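Local atomic coordinates of unique short US2 glycoprotein (Human herpesvirus 5, PDB entry 1IM3), a protein that redirects newly made host MHC class I heavy chains from the endoplasmic reticulum to the cytosol for proteasomal destruction, hiding infected cells from cytotoxic T cells. Residues D[2-8]-D[20-26]. Residues are numbered along the deposited sequence; the frame is centred on the assembly and turned at random.
Sequences WFQIEDN and RGSIVGN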
ATOM      1  N   TRP D   2      -9.059 -17.480  23.893  1.00 68.84           N
ATOM      2  CA  TRP D   2     -10.256 -18.293  23.694  1.00 65.55           C
ATOM      3  C   TRP D   2     -11.451 -17.384  23.461  1.00 63.49           C
ATOM      4  O   TRP D   2     -11.414 -16.192  23.789  1.00 61.82           O
ATOM      5  CB  TRP D   2     -10.548 -19.171  24.917  1.00 64.52           C
ATOM      6  CG  TRP D   2     -11.069 -18.400  26.115  1.00 63.44           C
ATOM      7  CD1 TRP D   2     -10.328 -17.781  27.079  1.00 62.69           C
ATOM      8  CD2 TRP D   2     -12.448 -18.168  26.461  1.00 63.05           C
ATOM      9  NE1 TRP D   2     -11.156 -17.181  28.006  1.00 62.06           N
ATOM     10  CE2 TRP D   2     -12.460 -17.402  27.651  1.00 62.42           C
ATOM     11  CE3 TRP D   2     -13.672 -18.532  25.880  1.00 61.69           C
ATOM     12  CZ2 TRP D   2     -13.648 -16.995  28.272  1.00 61.17           C
ATOM     13  CZ3 TRP D   2     -14.853 -18.125  26.496  1.00 61.27           C
ATOM     14  CH2 TRP D   2     -14.831 -17.364  27.682  1.00 60.79           C
ATOM     15  N   PHE D   3     -12.514 -17.951  22.904  1.00 60.21           N
ATOM     16  CA  PHE D   3     -13.719 -17.187  22.653  1.00 58.25           C
ATOM     17  C   PHE D   3     -14.784 -18.112  22.118  1.00 56.52           C
ATOM     18  O   PHE D   3     -14.477 -19.108  21.471  1.00 57.08           O
ATOM     19  CB  PHE D   3     -13.449 -16.056  21.645  1.00 57.11           C
ATOM     20  CG  PHE D   3     -13.141 -16.536  20.263  1.00 57.68           C
ATOM     21  CD1 PHE D   3     -14.154 -17.024  19.435  1.00 58.02           C
ATOM     22  CD2 PHE D   3     -11.830 -16.548  19.797  1.00 57.98           C
ATOM     23  CE1 PHE D   3     -13.862 -17.522  18.163  1.00 58.99           C
ATOM     24  CE2 PHE D   3     -11.527 -17.043  18.526  1.00 59.20           C
ATOM     25  CZ  PHE D   3     -12.542 -17.532  17.709  1.00 59.09           C
ATOM     26  N   GLN D   4     -16.039 -17.807  22.408  1.00 53.87           N
ATOM     27  CA  GLN D   4     -17.114 -18.612  21.866  1.00 52.23           C
ATOM     28  C   GLN D   4     -18.267 -17.708  21.464  1.00 49.87           C
ATOM     29  O   GLN D   4     -18.600 -16.750  22.159  1.00 47.33           O
ATOM     30  CB  GLN D   4     -17.575 -19.679  22.867  1.00 52.60           C
ATOM     31  CG  GLN D   4     -18.046 -19.144  24.200  1.00 55.75           C
ATOM     32  CD  GLN D   4     -18.826 -20.180  25.024  1.00 57.29           C
ATOM     33  OE1 GLN D   4     -19.433 -19.844  26.053  1.00 55.62           O
ATOM     34  NE2 GLN D   4     -18.812 -21.445  24.571  1.00 54.91           N
ATOM     35  N   ILE D   5     -18.857 -18.025  20.319  1.00 49.99           N
ATOM     36  CA  ILE D   5     -19.975 -17.282  19.771  1.00 50.75           C
ATOM     37  C   ILE D   5     -21.258 -17.672  20.478  1.00 50.91           C
ATOM     38  O   ILE D   5     -21.654 -18.833  20.435  1.00 50.77           O
ATOM     39  CB  ILE D   5     -20.119 -17.588  18.284  1.00 51.30           C
ATOM     40  CG1 ILE D   5     -18.826 -17.204  17.573  1.00 52.71           C
ATOM     41  CG2 ILE D   5     -21.322 -16.866  17.710  1.00 49.77           C
ATOM     42  CD1 ILE D   5     -18.840 -17.526  16.101  1.00 57.05           C
ATOM     43  N   GLU D   6     -21.908 -16.708  21.120  1.00 50.74           N
ATOM     44  CA  GLU D   6     -23.149 -16.995  21.818  1.00 51.24           C
ATOM     45  C   GLU D   6     -24.338 -16.825  20.899  1.00 51.79           C
ATOM     46  O   GLU D   6     -25.190 -17.693  20.804  1.00 53.52           O
ATOM     47  CB  GLU D   6     -23.329 -16.079  23.033  1.00 51.06           C
ATOM     48  CG  GLU D   6     -22.286 -16.235  24.112  1.00 49.73           C
ATOM     49  CD  GLU D   6     -22.668 -15.491  25.382  1.00 49.18           C
ATOM     50  OE1 GLU D   6     -23.181 -14.356  25.287  1.00 47.68           O
ATOM     51  OE2 GLU D   6     -22.450 -16.044  26.476  1.00 48.21           O
ATOM     52  N   ASP D   7     -24.385 -15.725  20.179  1.00 51.96           N
ATOM     53  CA  ASP D   7     -25.529 -15.499  19.334  1.00 51.46           C
ATOM     54  C   ASP D   7     -25.102 -14.736  18.107  1.00 49.23           C
ATOM     55  O   ASP D   7     -24.004 -14.202  18.051  1.00 46.46           O
ATOM     56  CB  ASP D   7     -26.574 -14.711  20.129  1.00 55.18           C
ATOM     57  CG  ASP D   7     -27.905 -14.610  19.414  1.00 59.74           C
ATOM     58  OD1 ASP D   7     -28.461 -15.675  19.033  1.00 59.94           O
ATOM     59  OD2 ASP D   7     -28.392 -13.461  19.248  1.00 62.32           O
ATOM     60  N   ASN D   8     -26.010 -14.649  17.151  1.00 47.03           N
ATOM     61  CA  ASN D   8     -25.747 -13.991  15.893  1.00 46.50           C
ATOM     62  C   ASN D   8     -26.976 -14.087  15.010  1.00 47.03           C
ATOM     63  O   ASN D   8     -27.169 -15.078  14.333  1.00 45.66           O
ATOM     64  CB  ASN D   8     -24.589 -14.689  15.199  1.00 44.18           C
ATOM     65  CG  ASN D   8     -24.432 -14.260  13.761  1.00 46.14           C
ATOM     66  OD1 ASN D   8     -24.619 -13.094  13.431  1.00 45.68           O
ATOM     67  ND2 ASN D   8     -24.073 -15.198  12.891  1.00 45.32           N
ATOM     68  N   ARG D  20     -27.981  -8.444  15.956  1.00 40.35           N
ATOM     69  CA  ARG D  20     -27.547  -8.562  17.333  1.00 42.73           C
ATOM     70  C   ARG D  20     -26.723  -9.826  17.475  1.00 43.05           C
ATOM     71  O   ARG D  20     -27.031 -10.852  16.871  1.00 42.59           O
ATOM     72  CB  ARG D  20     -28.757  -8.629  18.263  1.00 43.91           C
ATOM     73  CG  ARG D  20     -28.383  -8.660  19.735  1.00 48.83           C
ATOM     74  CD  ARG D  20     -29.621  -8.542  20.592  1.00 52.95           C
ATOM     75  NE  ARG D  20     -30.392  -7.361  20.215  1.00 56.27           N
ATOM     76  CZ  ARG D  20     -31.613  -7.086  20.661  1.00 57.90           C
ATOM     77  NH1 ARG D  20     -32.207  -7.917  21.506  1.00 59.45           N
ATOM     78  NH2 ARG D  20     -32.236  -5.982  20.266  1.00 56.06           N
ATOM     79  N   GLY D  21     -25.665  -9.749  18.265  1.00 40.83           N
ATOM     80  CA  GLY D  21     -24.837 -10.910  18.452  1.00 39.37           C
ATOM     81  C   GLY D  21     -24.021 -10.736  19.708  1.00 39.79           C
ATOM     82  O   GLY D  21     -23.994  -9.662  20.313  1.00 39.40           O
ATOM     83  N   SER D  22     -23.344 -11.799  20.099  1.00 39.62           N
ATOM     84  CA  SER D  22     -22.530 -11.750  21.290  1.00 40.05           C
ATOM     85  C   SER D  22     -21.445 -12.800  21.216  1.00 39.39           C
ATOM     86  O   SER D  22     -21.647 -13.882  20.652  1.00 37.52           O
ATOM     87  CB  SER D  22     -23.396 -11.984  22.529  1.00 40.48           C
ATOM     88  OG  SER D  22     -22.590 -12.124  23.686  1.00 46.57           O
ATOM     89  N   ILE D  23     -20.292 -12.459  21.778  1.00 39.46           N
ATOM     90  CA  ILE D  23     -19.150 -13.359  21.824  1.00 39.15           C
ATOM     91  C   ILE D  23     -18.485 -13.155  23.186  1.00 39.26           C
ATOM     92  O   ILE D  23     -18.247 -12.014  23.588  1.00 40.93           O
ATOM     93  CB  ILE D  23     -18.135 -13.013  20.716  1.00 40.47           C
ATOM     94  CG1 ILE D  23     -18.760 -13.302  19.347  1.00 40.92           C
ATOM     95  CG2 ILE D  23     -16.845 -13.796  20.910  1.00 37.26           C
ATOM     96  CD1 ILE D  23     -17.859 -13.001  18.192  1.00 42.48           C
ATOM     97  N   VAL D  24     -18.246 -14.222  23.940  1.00 37.26           N
ATOM     98  CA  VAL D  24     -17.549 -14.040  25.213  1.00 37.97           C
ATOM     99  C   VAL D  24     -16.168 -14.619  24.966  1.00 38.08           C
ATOM    100  O   VAL D  24     -16.009 -15.494  24.112  1.00 37.14           O
ATOM    101  CB  VAL D  24     -18.212 -14.782  26.435  1.00 35.88           C
ATOM    102  CG1 VAL D  24     -19.514 -14.120  26.807  1.00 35.00           C
ATOM    103  CG2 VAL D  24     -18.420 -16.245  26.130  1.00 35.15           C
ATOM    104  N   GLY D  25     -15.177 -14.115  25.694  1.00 38.86           N
ATOM    105  CA  GLY D  25     -13.808 -14.586  25.557  1.00 39.56           C
ATOM    106  C   GLY D  25     -12.892 -13.614  26.274  1.00 41.45           C
ATOM    107  O   GLY D  25     -13.355 -12.601  26.816  1.00 39.91           O
ATOM    108  N   ASN D  26     -11.595 -13.897  26.282  1.00 43.48           N
ATOM    109  CA  ASN D  26     -10.668 -13.006  26.962  1.00 47.04           C
ATOM    110  C   ASN D  26      -9.891 -12.073  26.027  1.00 47.13           C
ATOM    111  O   ASN D  26      -8.767 -11.683  26.355  1.00 49.62           O
ATOM    112  CB  ASN D  26      -9.698 -13.819  27.844  1.00 48.84           C
ATOM    113  CG  ASN D  26      -8.871 -14.824  27.048  1.00 53.08           C
ATOM    114  OD1 ASN D  26      -9.067 -15.001  25.838  1.00 55.13           O
ATOM    115  ND2 ASN D  26      -7.936 -15.494  27.732  1.00 54.09           N
TER
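Gly25 slides its backbone under the indole of Trp2: Gly25 CA stands 3.5 Å from the centroid of the six-membered ring, 8° off its normal, a CH-pi contact. The Trp2 ring reaches this spot because CG is set between backbone N and carbonyl carbon (chi1 72°). At its pyrrole end the ring meets the Asn26 amide, the planes 44° apart, while Trp2 N gives Asn26 OD1 a nearly straight 3.2 Å hydrogen bond. Further along the antiparallel pair, Gln4 and Val24 exchange backbone bonds, Gln4 N to Val24 O being 2.9 Å, and Gln4 CG packs closely on Val24 CG2 (3.5 Å). Beyond Ile5 the register slips by one in a classic beta bulge: Glu6 N and Asp7 N both donate to Ser22 O, the Asp7 bond being weak. Glu6, whose CB points toward the partner strand, accepts a 2.8 Å bond from Ser22 OG on the anti side of OE1, well out of the carboxylate plane, and its OE2 lies against Val24 CG1. On the face of Gln4, Ser22 and Val24, Gln4 and Glu6 reach solvent while Ser22 is buried. On the other, Ile23 touches Phe3 CB and Ile5 CG1 (4.3 Å) only loosely, yet is buried against strand 75-82; Phe3 and Ile5 meet strand 85-91. The hairpin thus packs onto the second sheet of the lumenal immunoglobulin-like domain, with strand 59-68 bonded along the far edge of strand 16-25.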